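Local coordinates for tRNA-splicing ligase RtcB (PDB 2EPG), which probably joins RNA ends bearing a 2',3'-cyclic phosphate or 3'-phosphate to 5'-hydroxyl ends, using GTP and manganese ions, at residues R308-F319 with H329-A338; R375-V383 with S391-K399. One frame throughout, in Å; residues are numbered along the deposited sequence.

Interaction 1 (R308-F319 with H329-A338); sequences RQLIAHFVREAF and HGLRVLYDLA
Helix 288-321 packs over neighbouring strands 110-119, 240-247 and 332-347, and its Arg308, Arg316 and Phe319 meet Asp336 on the last of these and Leu331 in the loop leading into it. The helix and strand segments cross at 136°, their axes 10.7 Å apart. At one end Arg308 bends at chi3 (-71°) and grips the Asp336 carboxylate side-on, NE to OD1 at 3.1 Å and NH1 to the syn lone pair of OD2 at 3.0 Å, the planes twisted 39° apart. Arg112 shares OD1 as a second salt-bridge partner, while Arg308 NH2 reaches the carbonyls of Thr247 and Asn108. A methionine in place of Arg308 would probably cost those carbonyls this donor and leave the buried Asp336 carboxylate without this part of its charge pairing.

Towards the other end Arg316, extended from CG to NE, points both NE (3.0 Å) and NH1 (2.8 Å) at the single Leu331 O, which lies near the guanidinium plane; its NH2 pairs with Asp177. Leu331 CD1 packs in the corner formed by two rings, 3.6 Å from the Phe319 ring centroid, over the face, and also covers a face of His329, whose ND1 accepts from Leu331 N at 2.9 Å. Val315 adds an apolar contact to Leu331 CD1 and lies beside Leu217 of the predicted GMP site. This is helix-on-sheet packing of a mixed alpha-beta fold, here against antiparallel strands.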
loop_
_atom_site.group_PDB
_atom_site.type_symbol
_atom_site.label_atom_id
_atom_site.label_comp_id
_atom_site.label_asym_id
_atom_site.label_seq_id
_atom_site.Cartn_x
_atom_site.Cartn_y
_atom_site.Cartn_z
ATOM N N ARG A 308 -10.883 -5.062 0.416
ATOM C CA ARG A 308 -10.372 -5.205 1.772
ATOM C C ARG A 308 -11.512 -4.983 2.768
ATOM O O ARG A 308 -11.582 -5.647 3.804
ATOM C CB ARG A 308 -9.217 -4.223 2.020
ATOM C CG ARG A 308 -7.940 -4.584 1.240
ATOM C CD ARG A 308 -6.687 -3.882 1.783
ATOM N NE ARG A 308 -6.648 -2.441 1.527
ATOM C CZ ARG A 308 -6.104 -1.874 0.454
ATOM N NH1 ARG A 308 -6.119 -0.560 0.329
ATOM N NH2 ARG A 308 -5.548 -2.615 -0.500
ATOM N N GLN A 309 -12.409 -4.054 2.454
ATOM C CA GLN A 309 -13.533 -3.793 3.328
ATOM C C GLN A 309 -14.381 -5.062 3.447
ATOM O O GLN A 309 -14.787 -5.430 4.551
ATOM C CB GLN A 309 -14.387 -2.642 2.779
ATOM C CG GLN A 309 -15.655 -2.363 3.593
ATOM C CD GLN A 309 -15.361 -1.901 5.033
ATOM O OE1 GLN A 309 -14.500 -1.048 5.262
ATOM N NE2 GLN A 309 -16.090 -2.450 5.993
ATOM N N LEU A 310 -14.617 -5.745 2.322
ATOM C CA LEU A 310 -15.436 -6.962 2.329
ATOM C C LEU A 310 -14.768 -8.047 3.141
ATOM O O LEU A 310 -15.408 -8.730 3.929
ATOM C CB LEU A 310 -15.670 -7.499 0.901
ATOM C CG LEU A 310 -17.108 -7.862 0.480
ATOM C CD1 LEU A 310 -17.083 -8.814 -0.727
ATOM C CD2 LEU A 310 -17.874 -8.494 1.636
ATOM N N ILE A 311 -13.470 -8.218 2.939
ATOM C CA ILE A 311 -12.737 -9.234 3.677
ATOM C C ILE A 311 -12.822 -8.956 5.175
ATOM O O ILE A 311 -12.999 -9.872 5.975
ATOM C CB ILE A 311 -11.264 -9.288 3.218
ATOM C CG1 ILE A 311 -11.207 -9.768 1.758
ATOM C CG2 ILE A 311 -10.460 -10.251 4.111
ATOM C CD1 ILE A 311 -9.837 -9.680 1.111
ATOM N N ALA A 312 -12.716 -7.688 5.552
ATOM C CA ALA A 312 -12.793 -7.321 6.962
ATOM C C ALA A 312 -14.156 -7.721 7.522
ATOM O O ALA A 312 -14.252 -8.177 8.662
ATOM C CB ALA A 312 -12.567 -5.817 7.135
ATOM N N HIS A 313 -15.205 -7.562 6.718
ATOM C CA HIS A 313 -16.552 -7.935 7.157
ATOM C C HIS A 313 -16.585 -9.438 7.443
ATOM O O HIS A 313 -17.114 -9.868 8.470
ATOM C CB HIS A 313 -17.598 -7.579 6.080
ATOM C CG HIS A 313 -19.004 -7.930 6.465
ATOM N ND1 HIS A 313 -19.707 -7.242 7.434
ATOM C CD2 HIS A 313 -19.828 -8.916 6.033
ATOM C CE1 HIS A 313 -20.902 -7.788 7.582
ATOM N NE2 HIS A 313 -21.000 -8.806 6.744
ATOM N N PHE A 314 -16.010 -10.230 6.536
ATOM C CA PHE A 314 -15.956 -11.676 6.711
ATOM C C PHE A 314 -15.088 -12.062 7.902
ATOM O O PHE A 314 -15.337 -13.072 8.541
ATOM C CB PHE A 314 -15.385 -12.385 5.459
ATOM C CG PHE A 314 -16.180 -12.159 4.198
ATOM C CD1 PHE A 314 -17.552 -11.894 4.247
ATOM C CD2 PHE A 314 -15.560 -12.250 2.951
ATOM C CE1 PHE A 314 -18.297 -11.722 3.068
ATOM C CE2 PHE A 314 -16.289 -12.086 1.766
ATOM C CZ PHE A 314 -17.665 -11.818 1.826
ATOM N N VAL A 315 -14.047 -11.281 8.186
ATOM C CA VAL A 315 -13.187 -11.601 9.306
ATOM C C VAL A 315 -14.018 -11.470 10.577
ATOM O O VAL A 315 -13.972 -12.337 11.453
ATOM C CB VAL A 315 -11.956 -10.670 9.371
ATOM C CG1 VAL A 315 -11.280 -10.768 10.743
ATOM C CG2 VAL A 315 -10.960 -11.057 8.271
ATOM N N ARG A 316 -14.785 -10.393 10.679
ATOM C CA ARG A 316 -15.627 -10.222 11.842
ATOM C C ARG A 316 -16.570 -11.424 11.946
ATOM O O ARG A 316 -16.764 -11.952 13.038
ATOM C CB ARG A 316 -16.413 -8.912 11.741
ATOM C CG ARG A 316 -15.529 -7.681 11.954
ATOM C CD ARG A 316 -16.191 -6.381 11.542
ATOM N NE ARG A 316 -15.343 -5.229 11.867
ATOM C CZ ARG A 316 -15.396 -4.073 11.226
ATOM N NH1 ARG A 316 -14.596 -3.072 11.579
ATOM N NH2 ARG A 316 -16.248 -3.918 10.216
ATOM N N GLU A 317 -17.123 -11.876 10.816
ATOM C CA GLU A 317 -18.041 -13.018 10.824
ATOM C C GLU A 317 -17.353 -14.284 11.314
ATOM O O GLU A 317 -17.967 -15.122 11.970
ATOM C CB GLU A 317 -18.631 -13.268 9.435
ATOM C CG GLU A 317 -19.459 -12.106 8.896
ATOM C CD GLU A 317 -20.115 -12.422 7.553
ATOM O OE1 GLU A 317 -19.488 -13.148 6.744
ATOM O OE2 GLU A 317 -21.242 -11.932 7.309
ATOM N N ALA A 318 -16.076 -14.426 11.004
ATOM C CA ALA A 318 -15.351 -15.599 11.451
ATOM C C ALA A 318 -15.132 -15.570 12.966
ATOM O O ALA A 318 -15.264 -16.597 13.626
ATOM C CB ALA A 318 -14.020 -15.703 10.721
ATOM N N PHE A 319 -14.812 -14.408 13.532
ATOM C CA PHE A 319 -14.589 -14.350 14.978
ATOM C C PHE A 319 -15.882 -14.697 15.702
ATOM O O PHE A 319 -15.890 -15.489 16.644
ATOM C CB PHE A 319 -14.107 -12.960 15.414
ATOM C CG PHE A 319 -12.612 -12.763 15.294
ATOM C CD1 PHE A 319 -11.827 -12.612 16.432
ATOM C CD2 PHE A 319 -11.994 -12.716 14.047
ATOM C CE1 PHE A 319 -10.434 -12.414 16.336
ATOM C CE2 PHE A 319 -10.607 -12.522 13.940
ATOM C CZ PHE A 319 -9.830 -12.371 15.086
ATOM N N HIS A 329 -14.914 -9.187 20.566
ATOM C CA HIS A 329 -13.798 -8.929 19.672
ATOM C C HIS A 329 -13.546 -7.470 19.345
ATOM O O HIS A 329 -12.404 -7.083 19.159
ATOM C CB HIS A 329 -13.916 -9.782 18.397
ATOM C CG HIS A 329 -15.037 -9.397 17.479
ATOM N ND1 HIS A 329 -15.119 -8.162 16.872
ATOM C CD2 HIS A 329 -16.076 -10.121 16.993
ATOM C CE1 HIS A 329 -16.154 -8.143 16.050
ATOM N NE2 HIS A 329 -16.751 -9.319 16.104
ATOM N N GLY A 330 -14.599 -6.661 19.308
ATOM C CA GLY A 330 -14.445 -5.249 18.995
ATOM C C GLY A 330 -13.433 -4.962 17.893
ATOM O O GLY A 330 -12.618 -4.059 18.044
ATOM N N LEU A 331 -13.488 -5.720 16.794
ATOM C CA LEU A 331 -12.569 -5.543 15.669
ATOM C C LEU A 331 -12.783 -4.236 14.894
ATOM O O LEU A 331 -13.667 -4.132 14.047
ATOM C CB LEU A 331 -12.683 -6.736 14.718
ATOM C CG LEU A 331 -11.921 -7.983 15.182
ATOM C CD1 LEU A 331 -12.515 -9.247 14.553
ATOM C CD2 LEU A 331 -10.444 -7.820 14.811
ATOM N N ARG A 332 -11.966 -3.234 15.185
ATOM C CA ARG A 332 -12.111 -1.958 14.506
ATOM C C ARG A 332 -10.990 -1.769 13.513
ATOM O O ARG A 332 -9.930 -2.379 13.655
ATOM C CB ARG A 332 -12.074 -0.802 15.509
ATOM C CG ARG A 332 -13.083 -0.907 16.641
ATOM C CD ARG A 332 -12.976 0.315 17.535
ATOM N NE ARG A 332 -13.625 0.131 18.829
ATOM C CZ ARG A 332 -13.545 1.014 19.823
ATOM N NH1 ARG A 332 -14.160 0.778 20.980
ATOM N NH2 ARG A 332 -12.843 2.136 19.655
ATOM N N VAL A 333 -11.228 -0.925 12.511
ATOM C CA VAL A 333 -10.207 -0.625 11.529
ATOM C C VAL A 333 -9.242 0.382 12.177
ATOM O O VAL A 333 -9.642 1.497 12.524
ATOM C CB VAL A 333 -10.821 0.009 10.262
ATOM C CG1 VAL A 333 -9.718 0.409 9.294
ATOM C CG2 VAL A 333 -11.802 -0.999 9.588
ATOM N N LEU A 334 -7.994 -0.026 12.382
ATOM C CA LEU A 334 -6.994 0.874 12.944
ATOM C C LEU A 334 -6.641 1.796 11.779
ATOM O O LEU A 334 -6.713 3.025 11.892
ATOM C CB LEU A 334 -5.783 0.074 13.426
ATOM C CG LEU A 334 -4.727 0.865 14.205
ATOM C CD1 LEU A 334 -3.972 -0.081 15.123
ATOM C CD2 LEU A 334 -3.786 1.583 13.229
ATOM N N TYR A 335 -6.267 1.200 10.651
ATOM C CA TYR A 335 -6.004 1.978 9.434
ATOM C C TYR A 335 -6.007 1.060 8.211
ATOM O O TYR A 335 -5.975 -0.165 8.337
ATOM C CB TYR A 335 -4.658 2.726 9.502
ATOM C CG TYR A 335 -4.666 3.965 8.643
ATOM C CD1 TYR A 335 -5.619 4.961 8.847
ATOM C CD2 TYR A 335 -3.744 4.147 7.620
ATOM C CE1 TYR A 335 -5.649 6.103 8.043
ATOM C CE2 TYR A 335 -3.770 5.288 6.829
ATOM C CZ TYR A 335 -4.729 6.257 7.050
ATOM O OH TYR A 335 -4.763 7.389 6.266
ATOM N N ASP A 336 -6.042 1.661 7.030
ATOM C CA ASP A 336 -6.012 0.923 5.772
ATOM C C ASP A 336 -5.362 1.859 4.748
ATOM O O ASP A 336 -5.825 2.985 4.552
ATOM C CB ASP A 336 -7.450 0.531 5.373
ATOM C CG ASP A 336 -7.532 -0.152 4.001
ATOM O OD1 ASP A 336 -8.240 -1.176 3.895
ATOM O OD2 ASP A 336 -6.919 0.339 3.025
ATOM N N LEU A 337 -4.276 1.411 4.117
ATOM C CA LEU A 337 -3.588 2.239 3.137
ATOM C C LEU A 337 -2.973 1.445 1.993
ATOM O O LEU A 337 -2.680 0.260 2.112
ATOM C CB LEU A 337 -2.487 3.086 3.803
ATOM C CG LEU A 337 -1.122 2.427 4.080
ATOM C CD1 LEU A 337 -0.156 3.448 4.705
ATOM C CD2 LEU A 337 -1.309 1.228 5.012
ATOM N N ALA A 338 -2.787 2.133 0.874
ATOM C CA ALA A 338 -2.224 1.552 -0.333
ATOM C C ALA A 338 -0.705 1.493 -0.304
ATOM O O ALA A 338 -0.065 2.293 0.371
ATOM C CB ALA A 338 -2.672 2.374 -1.543
#

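Interaction 2 (R375-V383 with S391-K399); sequences RRVGQPVLV and SYVLAGTEK
Val381 and Leu394 sit side by side on one face of an antiparallel beta hairpin, strand 380-383 running against strand 391-395. Val381-Leu394 and Val383-Tyr392 are its hydrogen-bonded pairs, and Gly396 N extends the ladder to Gln379 O.

On this face Val381 CB abuts Leu394 CB at 3.8 Å. From there the leucine leans diagonally: with CG anti to its carbonyl carbon (chi1 -47°), CD1 comes to rest against Val383 CG2, also at 3.8 Å, so its branch packs beside the neighbouring valine. Val383 in turn stands next to Tyr392, the CB atoms of Val383 and Tyr392 being 4.3 Å apart. On its other flank Val381 CG2 settles over the backbone of Gly396, 4.1 Å from its N. The opposite face carries Pro380, Ala395, Leu382 and Val393. Here the packing across the strands is looser, Leu382 CD2 lying 4.5 Å from Val393 CG2; this face turns instead to strand 332-347, and strand 474-486 flanks the hairpin beside Val393. Ser391, predicted to bind GMP, begins the returning strand.

Ahead of Pro380 the chain turns at Gly378, where a CB would collide with Gly396 O. Ala395 fits its methyl into this bend, CB 3.7 Å from Val377 O. One water bridges the two segments here, donating to Val377 O at 2.9 Å and to Gly396 O at 2.8 Å.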
loop_
_atom_site.group_PDB
_atom_site.type_symbol
_atom_site.label_atom_id
_atom_site.label_comp_id
_atom_site.label_asym_id
_atom_site.label_seq_id
_atom_site.Cartn_x
_atom_site.Cartn_y
_atom_site.Cartn_z
ATOM N N ARG A 375 -4.293 12.561 14.585
ATOM C CA ARG A 375 -3.677 13.784 14.120
ATOM C C ARG A 375 -2.494 14.295 14.933
ATOM O O ARG A 375 -1.554 14.853 14.368
ATOM C CB ARG A 375 -4.749 14.872 13.952
ATOM C CG ARG A 375 -4.289 16.064 13.102
ATOM C CD ARG A 375 -5.460 16.930 12.652
ATOM N NE ARG A 375 -6.438 16.162 11.875
ATOM C CZ ARG A 375 -7.731 16.472 11.766
ATOM N NH1 ARG A 375 -8.539 15.710 11.039
ATOM N NH2 ARG A 375 -8.224 17.536 12.386
ATOM N N ARG A 376 -2.520 14.092 16.245
ATOM C CA ARG A 376 -1.411 14.546 17.072
ATOM C C ARG A 376 -0.155 13.712 16.887
ATOM O O ARG A 376 0.946 14.221 17.040
ATOM C CB ARG A 376 -1.786 14.525 18.564
ATOM C CG ARG A 376 -2.842 15.538 18.955
ATOM C CD ARG A 376 -3.279 15.377 20.407
ATOM N NE ARG A 376 -4.432 16.230 20.692
ATOM C CZ ARG A 376 -5.185 16.151 21.788
ATOM N NH1 ARG A 376 -6.216 16.980 21.949
ATOM N NH2 ARG A 376 -4.913 15.245 22.723
ATOM N N VAL A 377 -0.304 12.434 16.559
ATOM C CA VAL A 377 0.872 11.581 16.431
ATOM C C VAL A 377 1.284 11.213 15.015
ATOM O O VAL A 377 2.383 10.712 14.810
ATOM C CB VAL A 377 0.694 10.267 17.231
ATOM C CG1 VAL A 377 0.390 10.583 18.680
ATOM C CG2 VAL A 377 -0.415 9.427 16.610
ATOM N N GLY A 378 0.413 11.469 14.043
ATOM C CA GLY A 378 0.731 11.130 12.665
ATOM C C GLY A 378 -0.069 9.941 12.131
ATOM O O GLY A 378 -0.636 9.161 12.893
ATOM N N GLN A 379 -0.097 9.796 10.813
ATOM C CA GLN A 379 -0.825 8.721 10.152
ATOM C C GLN A 379 -0.188 7.360 10.405
ATOM O O GLN A 379 1.030 7.227 10.402
ATOM C CB GLN A 379 -0.824 8.967 8.637
ATOM C CG GLN A 379 -1.567 7.902 7.794
ATOM C CD GLN A 379 -1.040 7.866 6.385
ATOM O OE1 GLN A 379 -1.221 8.810 5.609
ATOM N NE2 GLN A 379 -0.348 6.795 6.052
ATOM N N PRO A 380 -1.009 6.324 10.627
ATOM C CA PRO A 380 -0.421 4.999 10.850
ATOM C C PRO A 380 0.212 4.533 9.522
ATOM O O PRO A 380 -0.292 4.846 8.437
ATOM C CB PRO A 380 -1.634 4.125 11.216
ATOM C CG PRO A 380 -2.640 5.108 11.776
ATOM C CD PRO A 380 -2.463 6.324 10.887
ATOM N N VAL A 381 1.315 3.797 9.609
ATOM C CA VAL A 381 1.978 3.263 8.428
ATOM C C VAL A 381 2.074 1.784 8.729
ATOM O O VAL A 381 2.707 1.380 9.712
ATOM C CB VAL A 381 3.395 3.843 8.241
ATOM C CG1 VAL A 381 4.113 3.109 7.097
ATOM C CG2 VAL A 381 3.313 5.330 7.934
ATOM N N LEU A 382 1.439 0.980 7.883
ATOM C CA LEU A 382 1.393 -0.465 8.083
ATOM C C LEU A 382 2.451 -1.127 7.226
ATOM O O LEU A 382 2.421 -1.042 5.999
ATOM C CB LEU A 382 -0.009 -0.982 7.720
ATOM C CG LEU A 382 -1.141 -0.167 8.373
ATOM C CD1 LEU A 382 -2.521 -0.676 7.935
ATOM C CD2 LEU A 382 -0.991 -0.234 9.891
ATOM N N VAL A 383 3.400 -1.780 7.884
ATOM C CA VAL A 383 4.496 -2.439 7.198
ATOM C C VAL A 383 4.402 -3.941 7.419
ATOM O O VAL A 383 4.885 -4.474 8.419
ATOM C CB VAL A 383 5.853 -1.903 7.723
ATOM C CG1 VAL A 383 7.010 -2.622 7.061
ATOM C CG2 VAL A 383 5.954 -0.419 7.440
ATOM N N SER A 391 5.376 -7.913 11.480
ATOM C CA SER A 391 4.765 -6.779 10.804
ATOM C C SER A 391 5.035 -5.616 11.741
ATOM O O SER A 391 5.238 -5.824 12.938
ATOM C CB SER A 391 3.265 -6.978 10.638
ATOM O OG SER A 391 3.015 -7.781 9.504
ATOM N N TYR A 392 5.056 -4.400 11.216
ATOM C CA TYR A 392 5.298 -3.251 12.079
ATOM C C TYR A 392 4.255 -2.163 11.833
ATOM O O TYR A 392 3.626 -2.103 10.774
ATOM C CB TYR A 392 6.698 -2.660 11.836
ATOM C CG TYR A 392 7.864 -3.614 12.096
ATOM C CD1 TYR A 392 8.200 -4.618 11.180
ATOM C CD2 TYR A 392 8.612 -3.528 13.267
ATOM C CE1 TYR A 392 9.239 -5.506 11.429
ATOM C CE2 TYR A 392 9.659 -4.416 13.520
ATOM C CZ TYR A 392 9.959 -5.397 12.599
ATOM O OH TYR A 392 10.984 -6.272 12.866
ATOM N N VAL A 393 4.053 -1.326 12.838
ATOM C CA VAL A 393 3.150 -0.201 12.720
ATOM C C VAL A 393 4.058 0.999 13.011
ATOM O O VAL A 393 4.717 1.043 14.062
ATOM C CB VAL A 393 2.021 -0.240 13.771
ATOM C CG1 VAL A 393 1.171 1.014 13.639
ATOM C CG2 VAL A 393 1.158 -1.506 13.585
ATOM N N LEU A 394 4.131 1.930 12.062
ATOM C CA LEU A 394 4.932 3.129 12.228
ATOM C C LEU A 394 3.944 4.282 12.227
ATOM O O LEU A 394 2.739 4.066 12.119
ATOM C CB LEU A 394 5.911 3.291 11.054
ATOM C CG LEU A 394 6.700 2.033 10.648
ATOM C CD1 LEU A 394 7.585 2.335 9.432
ATOM C CD2 LEU A 394 7.546 1.550 11.809
ATOM N N ALA A 395 4.450 5.503 12.369
ATOM C CA ALA A 395 3.611 6.691 12.318
ATOM C C ALA A 395 4.309 7.675 11.383
ATOM O O ALA A 395 5.542 7.743 11.363
ATOM C CB ALA A 395 3.438 7.301 13.711
ATOM N N GLY A 396 3.524 8.420 10.604
ATOM C CA GLY A 396 4.083 9.393 9.676
ATOM C C GLY A 396 4.714 10.563 10.411
ATOM O O GLY A 396 4.318 10.887 11.524
ATOM N N THR A 397 5.681 11.223 9.791
ATOM C CA THR A 397 6.353 12.317 10.473
ATOM C C THR A 397 6.320 13.619 9.728
ATOM O O THR A 397 6.040 13.670 8.534
ATOM C CB THR A 397 7.827 11.989 10.713
ATOM O OG1 THR A 397 8.510 11.984 9.455
ATOM C CG2 THR A 397 7.957 10.609 11.372
ATOM N N GLU A 398 6.647 14.682 10.455
ATOM C CA GLU A 398 6.673 16.013 9.874
ATOM C C GLU A 398 7.832 16.092 8.911
ATOM O O GLU A 398 7.714 16.701 7.849
ATOM C CB GLU A 398 6.799 17.073 10.983
ATOM C CG GLU A 398 5.514 17.233 11.800
ATOM C CD GLU A 398 5.670 18.145 13.013
ATOM O OE1 GLU A 398 6.316 17.723 13.999
ATOM O OE2 GLU A 398 5.147 19.287 12.977
ATOM N N LYS A 399 8.950 15.460 9.266
ATOM C CA LYS A 399 10.132 15.487 8.401
ATOM C C LYS A 399 9.829 14.891 7.030
ATOM O O LYS A 399 10.311 15.386 6.003
ATOM C CB LYS A 399 11.296 14.724 9.032
ATOM C CG LYS A 399 12.520 14.681 8.132
ATOM C CD LYS A 399 13.718 14.066 8.831
ATOM C CE LYS A 399 14.961 14.224 7.998
ATOM N NZ LYS A 399 16.156 13.631 8.686
HETATM O O HOH W 1 5.199 10.560 14.136
#

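In the fold
The centres of interactions 1 and 2 lie 20 Å apart, yet the two meet directly through strand 332-347. Segment 308-319 of helix 288-321 packs on this strand through Asp336 and Val333, while Tyr335 and Leu337 receive the hairpin: Tyr335 O lies 3.5 Å from Leu382 CD1, Tyr335 CE2 3.6 Å from Gln379 CG, and Leu337 CD1 3.6 Å from Gln379 NE2. Just past interaction 1 the strand reaches His339, a predicted manganese and GMP ligand, whose NE2 is hydrogen-bonded to Leu382 O of interaction 2. With Ser391 in the hairpin and Val383 near Ala412, both contacts thus border the predicted nucleotide site, interaction 2 contributing a residue to it.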